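Local coordinates for protein 2-hydroxyisobutyryl-CoA synthetase (PDB 6HDY) that belongs to the ANL clan of AMP-binding enzymes, pairing a large AMP-binding region with a smaller C-terminal domain, at residues A[45-48]-A[49-52]; A[75-78]-A[79-83]; A[84-87]-A[88-91]; A[308-311]-A[312-315]. All blocks are in the same frame, centred on the assembly; numbering follows the deposited sequence.

How the interactions relate
Four local contacts follow one another along the chain without nesting or crossing. Interaction 1 is a pair of turns near the start of helix 43-64. Interaction 2 forms the turn linking helix 66-74 to helix 85-91, and interaction 3 follows directly as that short helix. Interaction 4, much later in sequence, closes the hairpin between strands 304-310 and 315-316. In space the first three meet: L51 of interaction 1 packs on L82 of interaction 2, D47 touches L85 of interaction 3, and L82 lies against F88. E89 of interaction 3 then reaches the backbone of M314 in interaction 4, so helix 85-91 lies between helix 43-64 and the edge of the antiparallel sheet.

Interaction 1: residues A[45-48]-A[49-52]; sequences ERDK and AILG
R46, D47 and K48 each lend a backbone carbonyl to the amide four residues on, the spacing of an alpha-helix. I50 N to R46 O, at 2.8 Å, is the shortest of the three bonds; L51 N to D47 O and G52 N to K48 O both measure 3.2 Å. The side-chain contact is concentrated at I50. Its CG1 lies beside the backbone N (chi1 -74°), and its CD1 runs back alongside the preceding turn, 3.7 Å from R46 CG. R46 and I50 therefore lie side by side and point the same way, methylene against methyl. The same methyl comes 3.8 Å from D47 OD1, so it touches the aliphatic stem of one neighbour and the carboxylate of the other. With chi1 at -164° the R46 chain leaves beside its carbonyl carbon, then bends at chi3 (-75°), which turns the guanidinium away from I50, toward the N-terminal end of the helix. There it is held outside the two segments: NE donates to R38 O and NH2 to T358 OG1. On other sides of the helix the contacts are simpler. A49 CB rests 3.6 Å from R46 O, and L51 CB lies 3.5 Å from D47 O. K48 directs its extended chain away from the turn and contributes mainly backbone. Buried I50 also touches Q301, and R46 touches Y359, while E45 and K48 are exposed. The arrangement is that of an alpha-helix with one side against the protein and the other in solvent, here the early turns of helix 43-64.

Interaction 2: residues A[75-78]-A[79-83]; sequences AGFQ and PSQLK
The amide N of Q78 donates to Q81 OE1 at 2.8 Å, the shortest hydrogen bond across the contact. The donor lies in the plane of the side-chain carbonyl, although the N-H is bent at 137°. Q81 also grips Q78 from its backbone: Q81 N reaches Q78 O at 2.9 Å, so both the amide and the carbonyl of Q78 are engaged by one residue. Q81 has CG beside its backbone N (chi1 -62°) and is extended beyond it, a shape that sends the amide back along the chain. There the Q81 amide and the F77 ring run antiparallel, their planes only 14° apart. A third polar link joins the side chains of Q78 and S80, with NE2 donating to OG over 3.2 Å. The backbone N of P79 lies over one face of the F77 ring, with P79 CA 3.7 Å from F77 CZ. L82 N instead sits at the ring edge, 3.9 Å from F77 CE1, while L82 CB touches CZ at 4.1 Å. Outside the segments, F77 makes an edge-to-face contact with W72, and P79 packs on C58 and W62 of helix 43-64. G76, with positive phi, ends helix 66-74 in a Schellman motif; Q81 N to Q78 O and L82 N to P79 O are the successive i to i+3 links of 3-10 segment 79-81, which leads the chain toward helix 85-91.

Interaction 3: residues A[84-87]-A[88-91]; sequences SLED and FEAR
D87 and R91, one helical turn apart, form a salt bridge in which NE of R91 donates to OD1 of D87 at 3.2 Å with a nearly straight N-H (168°). The acceptor lies in the guanidinium plane, at its edge, but the donor approaches from well above the carboxylate plane, the two planes being 73° apart. R91 reaches this position because CG stands beside its backbone N (chi1 -55°) and the chain runs extended to NE. The other carboxylate oxygen, D87 OD2, accepts from K83 N, so both oxygens of D87 have partners. The backbone reinforces the pair, with R91 N bonded to D87 O at 2.8 Å. At the start of the helix S84 is the N-cap, its OG accepting from D87 N at 3.3 Å. E89 folds its CG to 3.3 Å from E86 O; the like charges E86 OE1 and E89 OE2 stand 4.2 Å apart, and R316 forms salt bridges to both residues, probably easing their repulsion. Helix 85-91 thus lies between helix 43-64, where L85 and F88 meet L54, and strand 304-310, where they meet Y305 and E307 respectively.

Interaction 4: residues A[308-311]-A[312-315]; sequences VCDP and ANMR
D310 O accepts from two successive backbone amides, those of N313 and M314, in a turn that M314 passes with positive phi. M314 N approaches at 2.8 Å, almost in line with the carbonyl bond, while N313 N lies 3.1 Å away and well above the carbonyl plane. The left-handed backbone of M314 (phi 60°) then turns the chain back, and D310 N donates to R315 O at 2.9 Å. Side chains brace the loop on both sides of N313. D310 OD1 accepts from A312 N at 3.3 Å, met from above the carboxylate plane. N313 OD1 takes R315 N at 3.0 Å, an Asx turn, and N313 CG sits 3.9 Å over the centre of one face of the R315 guanidinium. The D310 side chain lies roughly perpendicular to that of N313, CB of D310 touching OD1 of N313. M314 bends at chi2 (-54°), bringing CE to 3.5 Å from P311 O. C309 adds a CA-H...O contact of 3.2 Å to R315 O. The hairpin joins strand 304-310 to the short edge strand 315-316 of the antiparallel sheet; on its other side strand 304-310 pairs with strand 322-329, where C309 bonds to T324, while M314 touches L341 of strand 340-347.

Interaction 1: residues A[45-48]-A[49-52]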
ATOM      1  N   GLU A  45      34.580  -9.219 -19.422  1.00 64.17           N
ATOM      2  CA  GLU A  45      34.202 -10.581 -19.026  1.00 65.55           C
ATOM      3  C   GLU A  45      32.679 -10.640 -18.808  1.00 66.47           C
ATOM      4  O   GLU A  45      32.039 -11.629 -19.187  1.00 65.82           O
ATOM      5  CB  GLU A  45      34.918 -10.977 -17.720  1.00 68.70           C
ATOM      6  CG  GLU A  45      36.339 -11.495 -17.890  1.00 86.36           C
ATOM      7  CD  GLU A  45      36.450 -12.980 -18.175  1.00112.77           C
ATOM      8  OE1 GLU A  45      37.336 -13.352 -18.978  1.00113.26           O
ATOM      9  OE2 GLU A  45      35.659 -13.773 -17.606  1.00104.78           O
ATOM     10  N   ARG A  46      32.113  -9.578 -18.193  1.00 60.52           N
ATOM     11  CA  ARG A  46      30.680  -9.469 -17.911  1.00 58.16           C
ATOM     12  C   ARG A  46      29.904  -9.255 -19.203  1.00 61.75           C
ATOM     13  O   ARG A  46      28.862  -9.883 -19.384  1.00 61.07           O
ATOM     14  CB  ARG A  46      30.383  -8.334 -16.922  1.00 54.91           C
ATOM     15  CG  ARG A  46      28.985  -8.446 -16.309  1.00 50.22           C
ATOM     16  CD  ARG A  46      28.535  -7.162 -15.667  1.00 46.78           C
ATOM     17  NE  ARG A  46      29.205  -6.927 -14.388  1.00 52.47           N
ATOM     18  CZ  ARG A  46      30.181  -6.046 -14.203  1.00 62.74           C
ATOM     19  NH1 ARG A  46      30.609  -5.300 -15.212  1.00 55.65           N
ATOM     20  NH2 ARG A  46      30.716  -5.883 -13.003  1.00 45.48           N
ATOM     21  N   ASP A  47      30.430  -8.393 -20.108  1.00 58.09           N
ATOM     22  CA  ASP A  47      29.832  -8.104 -21.416  1.00 56.53           C
ATOM     23  C   ASP A  47      29.734  -9.349 -22.296  1.00 61.14           C
ATOM     24  O   ASP A  47      28.824  -9.430 -23.128  1.00 60.80           O
ATOM     25  CB  ASP A  47      30.586  -6.981 -22.135  1.00 57.75           C
ATOM     26  CG  ASP A  47      30.235  -5.567 -21.704  1.00 60.06           C
ATOM     27  OD1 ASP A  47      29.403  -5.410 -20.775  1.00 56.19           O
ATOM     28  OD2 ASP A  47      30.799  -4.610 -22.295  1.00 69.58           O
ATOM     29  N   LYS A  48      30.639 -10.330 -22.087  1.00 58.36           N
ATOM     30  CA  LYS A  48      30.614 -11.595 -22.818  1.00 60.09           C
ATOM     31  C   LYS A  48      29.401 -12.422 -22.377  1.00 63.67           C
ATOM     32  O   LYS A  48      28.663 -12.955 -23.215  1.00 64.09           O
ATOM     33  CB  LYS A  48      31.910 -12.391 -22.596  1.00 65.24           C
ATOM     34  CG  LYS A  48      33.082 -11.859 -23.428  1.00 87.16           C
ATOM     35  CD  LYS A  48      34.132 -12.926 -23.763  1.00 99.93           C
ATOM     36  CE  LYS A  48      35.246 -12.360 -24.624  1.00107.88           C
ATOM     37  NZ  LYS A  48      35.925 -13.411 -25.431  1.00115.96           N
ATOM     38  N   ALA A  49      29.206 -12.527 -21.053  1.00 58.34           N
ATOM     39  CA  ALA A  49      28.128 -13.280 -20.445  1.00 57.11           C
ATOM     40  C   ALA A  49      26.786 -12.576 -20.671  1.00 56.81           C
ATOM     41  O   ALA A  49      25.800 -13.262 -20.905  1.00 56.16           O
ATOM     42  CB  ALA A  49      28.401 -13.476 -18.965  1.00 57.71           C
ATOM     43  N   ILE A  50      26.768 -11.220 -20.685  1.00 51.27           N
ATOM     44  CA  ILE A  50      25.561 -10.409 -20.957  1.00 47.93           C
ATOM     45  C   ILE A  50      25.040 -10.739 -22.353  1.00 51.34           C
ATOM     46  O   ILE A  50      23.856 -11.015 -22.498  1.00 50.93           O
ATOM     47  CB  ILE A  50      25.805  -8.889 -20.741  1.00 48.35           C
ATOM     48  CG1 ILE A  50      25.892  -8.569 -19.243  1.00 46.72           C
ATOM     49  CG2 ILE A  50      24.722  -8.027 -21.433  1.00 46.92           C
ATOM     50  CD1 ILE A  50      26.670  -7.330 -18.910  1.00 47.69           C
ATOM     51  N   LEU A  51      25.942 -10.790 -23.350  1.00 49.57           N
ATOM     52  CA  LEU A  51      25.628 -11.139 -24.739  1.00 50.81           C
ATOM     53  C   LEU A  51      25.061 -12.559 -24.798  1.00 58.17           C
ATOM     54  O   LEU A  51      24.103 -12.796 -25.537  1.00 57.92           O
ATOM     55  CB  LEU A  51      26.884 -10.999 -25.631  1.00 52.43           C
ATOM     56  CG  LEU A  51      26.842 -11.621 -27.048  1.00 58.47           C
ATOM     57  CD1 LEU A  51      25.772 -10.950 -27.929  1.00 57.36           C
ATOM     58  CD2 LEU A  51      28.223 -11.596 -27.708  1.00 58.55           C
ATOM     59  N   GLY A  52      25.655 -13.469 -24.014  1.00 56.42           N
ATOM     60  CA  GLY A  52      25.218 -14.856 -23.887  1.00 57.37           C
ATOM     61  C   GLY A  52      23.794 -14.930 -23.374  1.00 56.60           C
ATOM     62  O   GLY A  52      22.954 -15.628 -23.948  1.00 55.38           O
TER

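Interaction 2: residues A[75-78]-A[79-83]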
ATOM      1  N   ALA A  75      11.264  -5.711 -38.521  1.00 58.13           N
ATOM      2  CA  ALA A  75      12.567  -5.028 -38.582  1.00 57.02           C
ATOM      3  C   ALA A  75      13.693  -5.880 -39.201  1.00 64.30           C
ATOM      4  O   ALA A  75      14.845  -5.432 -39.261  1.00 64.81           O
ATOM      5  CB  ALA A  75      12.974  -4.540 -37.203  1.00 54.24           C
ATOM      6  N   GLY A  76      13.340  -7.079 -39.666  1.00 62.74           N
ATOM      7  CA  GLY A  76      14.260  -8.025 -40.293  1.00 64.22           C
ATOM      8  C   GLY A  76      15.249  -8.648 -39.329  1.00 65.16           C
ATOM      9  O   GLY A  76      16.420  -8.821 -39.671  1.00 66.93           O
ATOM     10  N   PHE A  77      14.784  -9.003 -38.127  1.00 57.52           N
ATOM     11  CA  PHE A  77      15.625  -9.595 -37.094  1.00 54.40           C
ATOM     12  C   PHE A  77      15.145 -10.977 -36.615  1.00 58.61           C
ATOM     13  O   PHE A  77      13.956 -11.195 -36.361  1.00 57.55           O
ATOM     14  CB  PHE A  77      15.818  -8.623 -35.904  1.00 51.52           C
ATOM     15  CG  PHE A  77      16.610  -9.214 -34.761  1.00 50.30           C
ATOM     16  CD1 PHE A  77      17.985  -9.409 -34.873  1.00 52.54           C
ATOM     17  CD2 PHE A  77      15.972  -9.645 -33.599  1.00 49.49           C
ATOM     18  CE1 PHE A  77      18.712  -9.993 -33.830  1.00 52.25           C
ATOM     19  CE2 PHE A  77      16.699 -10.232 -32.559  1.00 51.06           C
ATOM     20  CZ  PHE A  77      18.060 -10.414 -32.686  1.00 50.44           C
ATOM     21  N   GLN A  78      16.120 -11.874 -36.438  1.00 55.70           N
ATOM     22  CA  GLN A  78      16.007 -13.251 -35.962  1.00 57.23           C
ATOM     23  C   GLN A  78      17.056 -13.399 -34.820  1.00 60.06           C
ATOM     24  O   GLN A  78      18.183 -12.934 -35.011  1.00 59.26           O
ATOM     25  CB  GLN A  78      16.366 -14.179 -37.135  1.00 62.67           C
ATOM     26  CG  GLN A  78      16.217 -15.644 -36.846  1.00 72.58           C
ATOM     27  CD  GLN A  78      16.102 -16.401 -38.118  1.00 87.45           C
ATOM     28  OE1 GLN A  78      15.149 -16.227 -38.876  1.00 85.65           O
ATOM     29  NE2 GLN A  78      17.064 -17.267 -38.370  1.00 84.71           N
ATOM     30  N   PRO A  79      16.749 -14.050 -33.661  1.00 56.80           N
ATOM     31  CA  PRO A  79      17.749 -14.129 -32.561  1.00 55.34           C
ATOM     32  C   PRO A  79      19.140 -14.713 -32.913  1.00 60.42           C
ATOM     33  O   PRO A  79      20.135 -14.383 -32.253  1.00 58.43           O
ATOM     34  CB  PRO A  79      17.043 -14.956 -31.483  1.00 56.68           C
ATOM     35  CG  PRO A  79      15.572 -14.800 -31.777  1.00 60.87           C
ATOM     36  CD  PRO A  79      15.459 -14.661 -33.264  1.00 58.77           C
ATOM     37  N   SER A  80      19.228 -15.510 -33.978  1.00 59.23           N
ATOM     38  CA  SER A  80      20.490 -16.088 -34.429  1.00 61.63           C
ATOM     39  C   SER A  80      21.456 -15.036 -35.009  1.00 65.77           C
ATOM     40  O   SER A  80      22.637 -15.342 -35.200  1.00 66.25           O
ATOM     41  CB  SER A  80      20.235 -17.170 -35.465  1.00 67.91           C
ATOM     42  OG  SER A  80      19.704 -16.617 -36.656  1.00 77.69           O
ATOM     43  N   GLN A  81      20.940 -13.818 -35.311  1.00 61.15           N
ATOM     44  CA  GLN A  81      21.716 -12.702 -35.868  1.00 60.56           C
ATOM     45  C   GLN A  81      22.333 -11.857 -34.750  1.00 61.67           C
ATOM     46  O   GLN A  81      23.103 -10.945 -35.033  1.00 59.44           O
ATOM     47  CB  GLN A  81      20.859 -11.829 -36.806  1.00 61.60           C
ATOM     48  CG  GLN A  81      20.305 -12.552 -38.035  1.00 61.30           C
ATOM     49  CD  GLN A  81      19.306 -11.671 -38.732  1.00 77.53           C
ATOM     50  OE1 GLN A  81      18.201 -11.454 -38.250  1.00 77.10           O
ATOM     51  NE2 GLN A  81      19.675 -11.115 -39.863  1.00 73.65           N
ATOM     52  N   LEU A  82      21.988 -12.156 -33.485  1.00 59.19           N
ATOM     53  CA  LEU A  82      22.561 -11.478 -32.325  1.00 58.22           C
ATOM     54  C   LEU A  82      23.915 -12.183 -32.084  1.00 65.42           C
ATOM     55  O   LEU A  82      23.953 -13.248 -31.460  1.00 67.89           O
ATOM     56  CB  LEU A  82      21.643 -11.645 -31.099  1.00 56.66           C
ATOM     57  CG  LEU A  82      21.503 -10.475 -30.128  1.00 59.41           C
ATOM     58  CD1 LEU A  82      20.823 -10.926 -28.846  1.00 59.04           C
ATOM     59  CD2 LEU A  82      22.844  -9.801 -29.814  1.00 59.33           C
ATOM     60  N   LYS A  83      25.002 -11.633 -32.646  1.00 61.13           N
ATOM     61  CA  LYS A  83      26.330 -12.250 -32.546  1.00 62.07           C
ATOM     62  C   LYS A  83      27.352 -11.366 -31.831  1.00 63.29           C
ATOM     63  O   LYS A  83      28.496 -11.779 -31.653  1.00 63.94           O
ATOM     64  CB  LYS A  83      26.834 -12.703 -33.927  1.00 66.63           C
ATOM     65  CG  LYS A  83      25.982 -13.803 -34.564  1.00 68.58           C
ATOM     66  CD  LYS A  83      26.655 -14.334 -35.801  1.00 75.41           C
ATOM     67  CE  LYS A  83      25.833 -15.328 -36.576  1.00 79.12           C
ATOM     68  NZ  LYS A  83      26.628 -15.896 -37.704  1.00 88.30           N
TER

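Interaction 3: residues A[84-87]-A[88-91]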
ATOM      1  N   SER A  84      26.915 -10.165 -31.392  1.00 57.48           N
ATOM      2  CA  SER A  84      27.694  -9.160 -30.655  1.00 55.47           C
ATOM      3  C   SER A  84      26.752  -8.083 -30.098  1.00 57.16           C
ATOM      4  O   SER A  84      25.604  -7.996 -30.527  1.00 55.74           O
ATOM      5  CB  SER A  84      28.750  -8.519 -31.555  1.00 59.13           C
ATOM      6  OG  SER A  84      28.179  -7.713 -32.570  1.00 65.32           O
ATOM      7  N   LEU A  85      27.255  -7.231 -29.181  1.00 52.83           N
ATOM      8  CA  LEU A  85      26.509  -6.119 -28.594  1.00 50.08           C
ATOM      9  C   LEU A  85      26.208  -5.053 -29.658  1.00 54.29           C
ATOM     10  O   LEU A  85      25.221  -4.316 -29.543  1.00 52.87           O
ATOM     11  CB  LEU A  85      27.275  -5.513 -27.399  1.00 49.12           C
ATOM     12  CG  LEU A  85      27.473  -6.433 -26.169  1.00 53.63           C
ATOM     13  CD1 LEU A  85      28.399  -5.786 -25.146  1.00 53.12           C
ATOM     14  CD2 LEU A  85      26.138  -6.816 -25.522  1.00 53.65           C
ATOM     15  N   GLU A  86      27.048  -5.002 -30.705  1.00 51.81           N
ATOM     16  CA  GLU A  86      26.884  -4.103 -31.843  1.00 51.42           C
ATOM     17  C   GLU A  86      25.709  -4.568 -32.728  1.00 52.92           C
ATOM     18  O   GLU A  86      25.014  -3.733 -33.300  1.00 51.23           O
ATOM     19  CB  GLU A  86      28.196  -3.903 -32.650  1.00 54.77           C
ATOM     20  CG  GLU A  86      29.443  -4.640 -32.159  1.00 65.87           C
ATOM     21  CD  GLU A  86      30.030  -4.313 -30.794  1.00 70.83           C
ATOM     22  OE1 GLU A  86      30.139  -3.115 -30.444  1.00 66.04           O
ATOM     23  OE2 GLU A  86      30.423  -5.271 -30.088  1.00 50.93           O
ATOM     24  N   ASP A  87      25.472  -5.892 -32.811  1.00 49.92           N
ATOM     25  CA  ASP A  87      24.343  -6.468 -33.558  1.00 50.40           C
ATOM     26  C   ASP A  87      23.038  -6.113 -32.851  1.00 53.33           C
ATOM     27  O   ASP A  87      22.053  -5.779 -33.503  1.00 53.77           O
ATOM     28  CB  ASP A  87      24.453  -8.000 -33.639  1.00 53.01           C
ATOM     29  CG  ASP A  87      25.389  -8.569 -34.684  1.00 55.34           C
ATOM     30  OD1 ASP A  87      25.625  -7.894 -35.710  1.00 57.46           O
ATOM     31  OD2 ASP A  87      25.823  -9.710 -34.514  1.00 56.30           O
ATOM     32  N   PHE A  88      23.047  -6.182 -31.511  1.00 48.24           N
ATOM     33  CA  PHE A  88      21.931  -5.860 -30.636  1.00 45.79           C
ATOM     34  C   PHE A  88      21.426  -4.426 -30.851  1.00 49.42           C
ATOM     35  O   PHE A  88      20.235  -4.240 -31.077  1.00 48.04           O
ATOM     36  CB  PHE A  88      22.357  -6.075 -29.171  1.00 46.13           C
ATOM     37  CG  PHE A  88      21.233  -6.174 -28.171  1.00 46.11           C
ATOM     38  CD1 PHE A  88      20.358  -7.257 -28.186  1.00 49.87           C
ATOM     39  CD2 PHE A  88      21.080  -5.212 -27.175  1.00 47.15           C
ATOM     40  CE1 PHE A  88      19.306  -7.341 -27.266  1.00 49.69           C
ATOM     41  CE2 PHE A  88      20.061  -5.324 -26.221  1.00 48.36           C
ATOM     42  CZ  PHE A  88      19.169  -6.376 -26.287  1.00 47.26           C
ATOM     43  N   GLU A  89      22.329  -3.421 -30.818  1.00 47.14           N
ATOM     44  CA  GLU A  89      21.934  -2.012 -30.962  1.00 45.96           C
ATOM     45  C   GLU A  89      21.443  -1.634 -32.349  1.00 50.85           C
ATOM     46  O   GLU A  89      20.552  -0.788 -32.478  1.00 49.96           O
ATOM     47  CB  GLU A  89      23.051  -1.059 -30.513  1.00 46.42           C
ATOM     48  CG  GLU A  89      24.324  -1.139 -31.337  1.00 50.91           C
ATOM     49  CD  GLU A  89      25.543  -0.460 -30.749  1.00 58.34           C
ATOM     50  OE1 GLU A  89      25.387   0.419 -29.871  1.00 49.40           O
ATOM     51  OE2 GLU A  89      26.664  -0.790 -31.195  1.00 52.29           O
ATOM     52  N   ALA A  90      22.028  -2.251 -33.377  1.00 48.89           N
ATOM     53  CA  ALA A  90      21.743  -1.957 -34.774  1.00 50.33           C
ATOM     54  C   ALA A  90      20.575  -2.736 -35.368  1.00 54.12           C
ATOM     55  O   ALA A  90      19.800  -2.159 -36.136  1.00 54.39           O
ATOM     56  CB  ALA A  90      23.001  -2.166 -35.613  1.00 52.97           C
ATOM     57  N   ARG A  91      20.452  -4.037 -35.032  1.00 50.16           N
ATOM     58  CA  ARG A  91      19.431  -4.914 -35.611  1.00 50.75           C
ATOM     59  C   ARG A  91      18.123  -4.979 -34.841  1.00 52.21           C
ATOM     60  O   ARG A  91      17.062  -5.098 -35.463  1.00 51.94           O
ATOM     61  CB  ARG A  91      19.974  -6.343 -35.829  1.00 51.53           C
ATOM     62  CG  ARG A  91      21.240  -6.429 -36.656  1.00 55.33           C
ATOM     63  CD  ARG A  91      21.781  -7.848 -36.665  1.00 63.47           C
ATOM     64  NE  ARG A  91      22.977  -7.966 -37.498  1.00 71.08           N
ATOM     65  CZ  ARG A  91      22.967  -8.196 -38.807  1.00 91.41           C
ATOM     66  NH1 ARG A  91      24.107  -8.282 -39.479  1.00 84.34           N
ATOM     67  NH2 ARG A  91      21.815  -8.345 -39.456  1.00 79.58           N
TER

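Interaction 4: residues A[308-311]-A[312-315]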
ATOM      1  N   VAL A 308      23.071   3.627 -23.431  1.00 39.57           N
ATOM      2  CA  VAL A 308      22.767   5.053 -23.548  1.00 39.44           C
ATOM      3  C   VAL A 308      22.961   5.384 -25.025  1.00 44.99           C
ATOM      4  O   VAL A 308      24.065   5.289 -25.574  1.00 46.23           O
ATOM      5  CB  VAL A 308      23.514   5.931 -22.520  1.00 42.62           C
ATOM      6  CG1 VAL A 308      23.333   7.421 -22.799  1.00 42.82           C
ATOM      7  CG2 VAL A 308      23.050   5.585 -21.110  1.00 40.48           C
ATOM      8  N   CYS A 309      21.835   5.650 -25.692  1.00 40.64           N
ATOM      9  CA  CYS A 309      21.776   5.743 -27.135  1.00 40.78           C
ATOM     10  C   CYS A 309      21.471   7.121 -27.700  1.00 45.92           C
ATOM     11  O   CYS A 309      20.836   7.962 -27.062  1.00 44.02           O
ATOM     12  CB  CYS A 309      20.782   4.704 -27.666  1.00 39.57           C
ATOM     13  SG  CYS A 309      21.147   2.994 -27.155  1.00 42.02           S
ATOM     14  N   ASP A 310      21.880   7.304 -28.954  1.00 44.29           N
ATOM     15  CA  ASP A 310      21.568   8.492 -29.712  1.00 46.69           C
ATOM     16  C   ASP A 310      20.106   8.272 -30.188  1.00 53.22           C
ATOM     17  O   ASP A 310      19.854   7.294 -30.900  1.00 52.50           O
ATOM     18  CB  ASP A 310      22.540   8.605 -30.896  1.00 50.13           C
ATOM     19  CG  ASP A 310      22.468   9.882 -31.705  1.00 56.88           C
ATOM     20  OD1 ASP A 310      21.410  10.544 -31.678  1.00 57.99           O
ATOM     21  OD2 ASP A 310      23.455  10.188 -32.412  1.00 58.66           O
ATOM     22  N   PRO A 311      19.138   9.141 -29.774  1.00 51.66           N
ATOM     23  CA  PRO A 311      17.725   8.949 -30.182  1.00 51.88           C
ATOM     24  C   PRO A 311      17.443   8.981 -31.688  1.00 57.92           C
ATOM     25  O   PRO A 311      16.330   8.635 -32.112  1.00 59.08           O
ATOM     26  CB  PRO A 311      16.991  10.088 -29.460  1.00 53.42           C
ATOM     27  CG  PRO A 311      17.900  10.482 -28.330  1.00 56.35           C
ATOM     28  CD  PRO A 311      19.274  10.320 -28.892  1.00 52.75           C
ATOM     29  N   ALA A 312      18.444   9.389 -32.491  1.00 53.79           N
ATOM     30  CA  ALA A 312      18.360   9.462 -33.939  1.00 54.38           C
ATOM     31  C   ALA A 312      18.563   8.097 -34.596  1.00 57.70           C
ATOM     32  O   ALA A 312      18.012   7.865 -35.670  1.00 59.82           O
ATOM     33  CB  ALA A 312      19.389  10.445 -34.464  1.00 56.51           C
ATOM     34  N   ASN A 313      19.355   7.196 -33.978  1.00 51.91           N
ATOM     35  CA  ASN A 313      19.639   5.885 -34.584  1.00 51.33           C
ATOM     36  C   ASN A 313      19.580   4.671 -33.616  1.00 51.70           C
ATOM     37  O   ASN A 313      19.794   3.538 -34.052  1.00 51.79           O
ATOM     38  CB  ASN A 313      20.996   5.935 -35.297  1.00 50.78           C
ATOM     39  CG  ASN A 313      22.179   6.275 -34.412  1.00 61.91           C
ATOM     40  OD1 ASN A 313      22.176   6.082 -33.191  1.00 53.86           O
ATOM     41  ND2 ASN A 313      23.240   6.765 -35.023  1.00 57.20           N
ATOM     42  N   MET A 314      19.349   4.919 -32.313  1.00 45.56           N
ATOM     43  CA  MET A 314      19.277   3.912 -31.232  1.00 43.43           C
ATOM     44  C   MET A 314      20.577   3.099 -31.057  1.00 48.49           C
ATOM     45  O   MET A 314      20.547   1.951 -30.605  1.00 47.38           O
ATOM     46  CB  MET A 314      18.037   2.986 -31.368  1.00 44.98           C
ATOM     47  CG  MET A 314      16.713   3.732 -31.259  1.00 47.53           C
ATOM     48  SD  MET A 314      16.538   4.743 -29.762  1.00 48.09           S
ATOM     49  CE  MET A 314      15.306   5.853 -30.323  1.00 45.80           C
ATOM     50  N   ARG A 315      21.720   3.723 -31.365  1.00 47.09           N
ATOM     51  CA  ARG A 315      23.032   3.110 -31.180  1.00 47.09           C
ATOM     52  C   ARG A 315      23.710   3.788 -30.005  1.00 49.92           C
ATOM     53  O   ARG A 315      23.412   4.954 -29.733  1.00 48.60           O
ATOM     54  CB  ARG A 315      23.865   3.121 -32.469  1.00 49.37           C
ATOM     55  CG  ARG A 315      23.456   1.983 -33.413  1.00 58.22           C
ATOM     56  CD  ARG A 315      24.378   1.804 -34.598  1.00 66.83           C
ATOM     57  NE  ARG A 315      23.775   2.330 -35.825  1.00 80.99           N
ATOM     58  CZ  ARG A 315      24.181   3.432 -36.451  1.00 93.04           C
ATOM     59  NH1 ARG A 315      23.568   3.840 -37.554  1.00 80.23           N
ATOM     60  NH2 ARG A 315      25.213   4.130 -35.982  1.00 75.86           N
TER